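Local structure of iron binding protein FbpA (1Q35) at residues L115-Y121 with N219-E224; A149-H153 with S289-K293. The protein binds ferric iron and, as a periplasmic solute-binding protein, probably delivers it to an ABC transporter of the inner membrane for uptake. All coordinates share one frame; numbering follows the deposited sequence. Where two conformers were deposited one is given.

Contact 1 of 2, residues L115-Y121 with N219-E224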
loop_
_atom_site.group_PDB
_atom_site.type_symbol
_atom_site.label_atom_id
_atom_site.label_comp_id
_atom_site.label_asym_id
_atom_site.label_seq_id
_atom_site.Cartn_x
_atom_site.Cartn_y
_atom_site.Cartn_z
ATOM N N LEU A 115 6.302 -12.566 17.209
ATOM C CA LEU A 115 5.510 -11.819 18.178
ATOM C C LEU A 115 4.359 -12.684 18.671
ATOM O O LEU A 115 3.817 -13.478 17.908
ATOM C CB LEU A 115 4.960 -10.545 17.542
ATOM C CG LEU A 115 6.058 -9.592 17.072
ATOM C CD1 LEU A 115 5.456 -8.424 16.327
ATOM C CD2 LEU A 115 6.905 -9.110 18.250
ATOM N N PRO A 116 3.974 -12.532 19.936
ATOM C CA PRO A 116 2.862 -13.310 20.495
ATOM C C PRO A 116 1.520 -12.813 19.989
ATOM O O PRO A 116 1.390 -11.644 19.610
ATOM C CB PRO A 116 2.977 -13.044 21.997
ATOM C CG PRO A 116 3.570 -11.681 22.080
ATOM C CD PRO A 116 4.536 -11.600 20.926
ATOM N N ALA A 117 0.520 -13.688 19.991
ATOM C CA ALA A 117 -0.847 -13.270 19.728
ATOM C C ALA A 117 -1.218 -12.136 20.676
ATOM O O ALA A 117 -0.879 -12.159 21.861
ATOM C CB ALA A 117 -1.807 -14.440 19.898
ATOM N N GLY A 118 -1.902 -11.135 20.133
ATOM C CA GLY A 118 -2.290 -9.946 20.870
ATOM C C GLY A 118 -1.389 -8.745 20.639
ATOM O O GLY A 118 -1.751 -7.637 21.018
ATOM N N PHE A 119 -0.227 -8.945 20.021
ATOM C CA PHE A 119 0.705 -7.843 19.774
ATOM C C PHE A 119 0.109 -6.830 18.802
ATOM O O PHE A 119 -0.437 -7.193 17.772
ATOM C CB PHE A 119 2.041 -8.370 19.244
ATOM C CG PHE A 119 3.182 -7.402 19.404
ATOM C CD1 PHE A 119 4.060 -7.516 20.475
ATOM C CD2 PHE A 119 3.379 -6.368 18.492
ATOM C CE1 PHE A 119 5.119 -6.631 20.625
ATOM C CE2 PHE A 119 4.445 -5.482 18.641
ATOM C CZ PHE A 119 5.306 -5.615 19.708
ATOM N N ASP A 120 0.260 -5.556 19.134
ATOM C CA ASP A 120 -0.389 -4.454 18.434
ATOM C C ASP A 120 0.685 -3.480 17.955
ATOM O O ASP A 120 1.751 -3.378 18.562
ATOM C CB ASP A 120 -1.320 -3.758 19.433
ATOM C CG ASP A 120 -2.344 -2.855 18.790
ATOM O OD1 ASP A 120 -1.973 -1.903 18.067
ATOM O OD2 ASP A 120 -3.560 -3.004 19.027
ATOM N N TYR A 121 0.404 -2.749 16.877
ATOM C CA TYR A 121 1.210 -1.570 16.527
ATOM C C TYR A 121 1.530 -0.724 17.760
ATOM O O TYR A 121 2.652 -0.256 17.920
ATOM C CB TYR A 121 0.485 -0.688 15.501
ATOM C CG TYR A 121 0.103 -1.434 14.250
ATOM C CD1 TYR A 121 1.015 -1.630 13.220
ATOM C CD2 TYR A 121 -1.168 -1.985 14.110
ATOM C CE1 TYR A 121 0.668 -2.337 12.079
ATOM C CE2 TYR A 121 -1.518 -2.699 12.979
ATOM C CZ TYR A 121 -0.602 -2.868 11.969
ATOM O OH TYR A 121 -0.953 -3.593 10.857
ATOM N N ASN A 219 5.193 -10.597 10.838
ATOM C CA ASN A 219 4.185 -10.704 11.891
ATOM C C ASN A 219 2.975 -9.861 11.540
ATOM O O ASN A 219 3.114 -8.697 11.183
ATOM C CB ASN A 219 4.711 -10.220 13.246
ATOM C CG ASN A 219 5.981 -10.915 13.679
ATOM O OD1 ASN A 219 5.941 -11.946 14.355
ATOM N ND2 ASN A 219 7.121 -10.335 13.320
ATOM N N PHE A 220 1.790 -10.444 11.689
ATOM C CA PHE A 220 0.529 -9.751 11.456
ATOM C C PHE A 220 -0.041 -9.338 12.808
ATOM O O PHE A 220 -0.459 -10.196 13.595
ATOM C CB PHE A 220 -0.453 -10.680 10.737
ATOM C CG PHE A 220 0.053 -11.184 9.427
ATOM C CD1 PHE A 220 0.425 -12.511 9.279
ATOM C CD2 PHE A 220 0.158 -10.333 8.335
ATOM C CE1 PHE A 220 0.895 -12.980 8.064
ATOM C CE2 PHE A 220 0.627 -10.799 7.115
ATOM C CZ PHE A 220 1.001 -12.120 6.981
ATOM N N PRO A 221 -0.034 -8.042 13.116
ATOM C CA PRO A 221 -0.561 -7.584 14.405
ATOM C C PRO A 221 -1.968 -8.107 14.686
ATOM O O PRO A 221 -2.807 -8.189 13.791
ATOM C CB PRO A 221 -0.526 -6.064 14.261
ATOM C CG PRO A 221 0.626 -5.839 13.353
ATOM C CD PRO A 221 0.499 -6.918 12.322
ATOM N N SER A 222 -2.207 -8.473 15.941
ATOM C CA SER A 222 -3.430 -9.164 16.337
ATOM C C SER A 222 -4.009 -8.581 17.624
ATOM O O SER A 222 -4.605 -9.294 18.433
ATOM C CB SER A 222 -3.157 -10.663 16.479
ATOM O OG SER A 222 -2.095 -10.906 17.378
ATOM N N GLY A 223 -3.847 -7.271 17.794
ATOM C CA GLY A 223 -4.551 -6.543 18.829
ATOM C C GLY A 223 -6.011 -6.338 18.466
ATOM O O GLY A 223 -6.545 -6.967 17.556
ATOM N N GLU A 224 -6.649 -5.410 19.166
ATOM C CA GLU A 224 -8.086 -5.182 19.070
ATOM C C GLU A 224 -8.587 -5.035 17.635
ATOM O O GLU A 224 -9.629 -5.579 17.261
ATOM C CB GLU A 224 -8.429 -3.919 19.866
ATOM C CG GLU A 224 -9.905 -3.560 19.885
ATOM C CD GLU A 224 -10.220 -2.325 20.712
ATOM O OE1 GLU A 224 -11.417 -1.975 20.806
ATOM O OE2 GLU A 224 -9.286 -1.699 21.261
HETATM O O HOH W 1 3.793 -13.379 14.602
HETATM O O HOH W 2 -5.079 -3.694 21.010
#
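Asn219 OD1 accepts from two donors: Leu115 N, over 2.9 Å in an almost straight bond (177°) that comes from above the carbonyl plane of the amide, and a water. The same water reaches Leu115 O by a weak bond. The other half of the amide is held too, since ND2 bonds to Ile105 O and Thr107 OG1 of strand 96-108, which fixes its rotation. Leu115 CD1 lies 3.6 Å from Asn219 CB, the two side chains crossing at about a right angle.

The contact joins the loop between strands 96-108 and 133-134 to the end of strand 216-219 and the loop after it. Pro116 to Phe119 form a type II beta turn with Gly118 at its third position, where phi is positive. Gly118 N donates to Ser222 OG (2.8 Å); with chi1 at 55°, this hydroxyl sits between its own backbone N and carbonyl carbon, facing the turn. Ser222 N in turn donates to Phe119 O (2.9 Å), so the two loops exchange bonds in both directions. Pro221 CG rests over one face of the Tyr121 ring, 3.8 Å from its centroid, in a CH-pi contact, while Tyr121 OH bonds to Arg103 O and His228 N. Asp120, whose OD1 takes the N-H of Leu122, uses OD2 to meet a second water that accepts from Glu224 N. Direct and water-mediated bonds to backbone groups thus tie the loops together, with little apolar packing beyond Leu115 and the proline-tyrosine pair.

Contact 2 of 2, residues A149-H153 with S289-K293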
loop_
_atom_site.group_PDB
_atom_site.type_symbol
_atom_site.label_atom_id
_atom_site.label_comp_id
_atom_site.label_asym_id
_atom_site.label_seq_id
_atom_site.Cartn_x
_atom_site.Cartn_y
_atom_site.Cartn_z
ATOM N N ALA A 149 -5.992 5.207 10.235
ATOM C CA ALA A 149 -6.842 4.161 10.794
ATOM C C ALA A 149 -6.818 4.227 12.322
ATOM O O ALA A 149 -7.851 4.088 12.978
ATOM C CB ALA A 149 -6.398 2.789 10.319
ATOM N N MET A 150 -5.639 4.458 12.892
ATOM C CA MET A 150 -5.507 4.557 14.337
ATOM C C MET A 150 -6.330 5.730 14.885
ATOM O O MET A 150 -6.935 5.606 15.941
ATOM C CB MET A 150 -4.035 4.642 14.737
ATOM C CG MET A 150 -3.274 3.366 14.381
ATOM S SD MET A 150 -1.530 3.372 14.777
ATOM C CE MET A 150 -1.607 3.008 16.537
ATOM N N ILE A 151 -6.397 6.846 14.168
ATOM C CA ILE A 151 -7.249 7.954 14.596
ATOM C C ILE A 151 -8.726 7.541 14.632
ATOM O O ILE A 151 -9.451 7.885 15.562
ATOM C CB ILE A 151 -7.047 9.199 13.708
ATOM C CG1 ILE A 151 -5.666 9.813 13.955
ATOM C CG2 ILE A 151 -8.156 10.234 13.963
ATOM C CD1 ILE A 151 -5.304 10.903 12.974
ATOM N N GLU A 152 -9.178 6.797 13.633
ATOM C CA GLU A 152 -10.558 6.303 13.641
ATOM C C GLU A 152 -10.835 5.489 14.907
ATOM O O GLU A 152 -11.895 5.617 15.523
ATOM C CB GLU A 152 -10.835 5.457 12.394
ATOM C CG GLU A 152 -12.297 5.073 12.198
ATOM C CD GLU A 152 -13.167 6.188 11.643
ATOM O OE1 GLU A 152 -12.730 7.358 11.592
ATOM O OE2 GLU A 152 -14.320 5.891 11.252
ATOM N N HIS A 153 -9.876 4.656 15.297
ATOM C CA HIS A 153 -10.047 3.762 16.435
ATOM C C HIS A 153 -9.853 4.438 17.788
ATOM O O HIS A 153 -10.474 4.028 18.764
ATOM C CB HIS A 153 -9.067 2.587 16.347
ATOM C CG HIS A 153 -9.232 1.735 15.129
ATOM N ND1 HIS A 153 -10.460 1.310 14.662
ATOM C CD2 HIS A 153 -8.310 1.206 14.294
ATOM C CE1 HIS A 153 -10.283 0.565 13.586
ATOM N NE2 HIS A 153 -8.987 0.488 13.339
ATOM N N SER A 289 -7.892 -9.158 9.716
ATOM C CA SER A 289 -7.797 -7.807 9.176
ATOM C C SER A 289 -8.609 -6.825 10.011
ATOM O O SER A 289 -9.634 -7.174 10.592
ATOM C CB SER A 289 -8.294 -7.766 7.726
ATOM O OG SER A 289 -7.406 -8.427 6.842
ATOM N N ASP A 290 -8.154 -5.581 10.043
ATOM C CA ASP A 290 -8.960 -4.481 10.549
ATOM C C ASP A 290 -10.242 -4.435 9.723
ATOM O O ASP A 290 -10.192 -4.527 8.503
ATOM C CB ASP A 290 -8.168 -3.176 10.402
ATOM C CG ASP A 290 -8.739 -2.040 11.206
ATOM O OD1 ASP A 290 -7.987 -1.051 11.425
ATOM O OD2 ASP A 290 -9.899 -2.034 11.649
ATOM N N THR A 291 -11.385 -4.302 10.390
ATOM C CA THR A 291 -12.674 -4.212 9.702
ATOM C C THR A 291 -13.009 -2.796 9.250
ATOM O O THR A 291 -14.047 -2.590 8.629
ATOM C CB THR A 291 -13.813 -4.735 10.605
ATOM O OG1 THR A 291 -13.825 -4.019 11.844
ATOM C CG2 THR A 291 -13.597 -6.197 10.979
ATOM N N ILE A 292 -12.159 -1.818 9.561
ATOM C CA ILE A 292 -12.401 -0.440 9.150
ATOM C C ILE A 292 -12.679 -0.367 7.641
ATOM O O ILE A 292 -12.039 -1.038 6.834
ATOM C CB ILE A 292 -11.194 0.452 9.539
ATOM C CG1 ILE A 292 -11.539 1.937 9.387
ATOM C CG2 ILE A 292 -9.941 0.083 8.729
ATOM C CD1 ILE A 292 -10.453 2.858 9.923
ATOM N N LYS A 293 -13.660 0.440 7.266
ATOM C CA LYS A 293 -13.948 0.673 5.857
ATOM C C LYS A 293 -12.823 1.493 5.229
ATOM O O LYS A 293 -12.284 2.404 5.859
ATOM C CB LYS A 293 -15.263 1.427 5.701
ATOM C CG LYS A 293 -16.506 0.614 5.950
ATOM C CD LYS A 293 -17.512 0.773 4.807
ATOM C CE LYS A 293 -17.872 2.232 4.520
ATOM N NZ LYS A 293 -17.687 2.605 3.084
#
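His153 and Asp290 reach for each other from opposite directions, one from helix 141-168 and the other from the loop that precedes helix 294-298. The imidazole presents its edge: His153 NE2 donates to Asp290 OD1 over 2.7 Å, nearly straight at 171°, with the oxygen lying in the ring plane. OD1 receives this N-H on its syn lone pair, the side of the other oxygen, and the ring and carboxylate planes are turned 31° apart. Asp290 holds CG anti to its own N (chi1 -165°), which carries the carboxylate across to the helix. The other oxygen, Asp290 OD2, turns back to its own loop and accepts from Ile292 N at 3.1 Å, which meets it from above the carboxylate plane.

This bond from the amide two residues on closes an Asx turn, so one aspartate both shapes its loop and receives the histidine in a His-carboxylate pair. The turn sets Ile292 against the helix beside that pair. Its CG1 branch extends away from its backbone N, placing the terminal CD1 3.6 Å from Glu152 CB and 3.9 Å from Ala149 CA, so that the methyl spans adjacent turns of the helix. Ile292 CB approaches His153 CE1 obliquely. The carboxylate of Glu152, its chain bent at chi2, is engaged by Asn300 and in a salt bridge with Lys299. The imidazole also stacks with His225, and the nearby carboxylate would be expected to favour the protonated, positively charged ring.

Overall arrangement
Contacts 1 and 2 lie on the same side of the chain's centre, their own centres 15 Å apart and their nearest atoms about 4 Å apart without touching. Their segments alternate along the chain. Helix 141-168 links them: it carries 149-153 of contact 2, while Leu146 and Tyr154 of the same helix pack on Tyr121 and Asp120 of contact 1. Thr227 also serves both, bonding to Pro221 and to the backbone of Asp290. Tyr142, an iron ligand together with Tyr198 and Tyr199, sits near the start of that helix, its side chain about 10 Å from that of Tyr121 and about 11 Å from that of Ala149. Neither contact includes an iron ligand, and no iron is bound here.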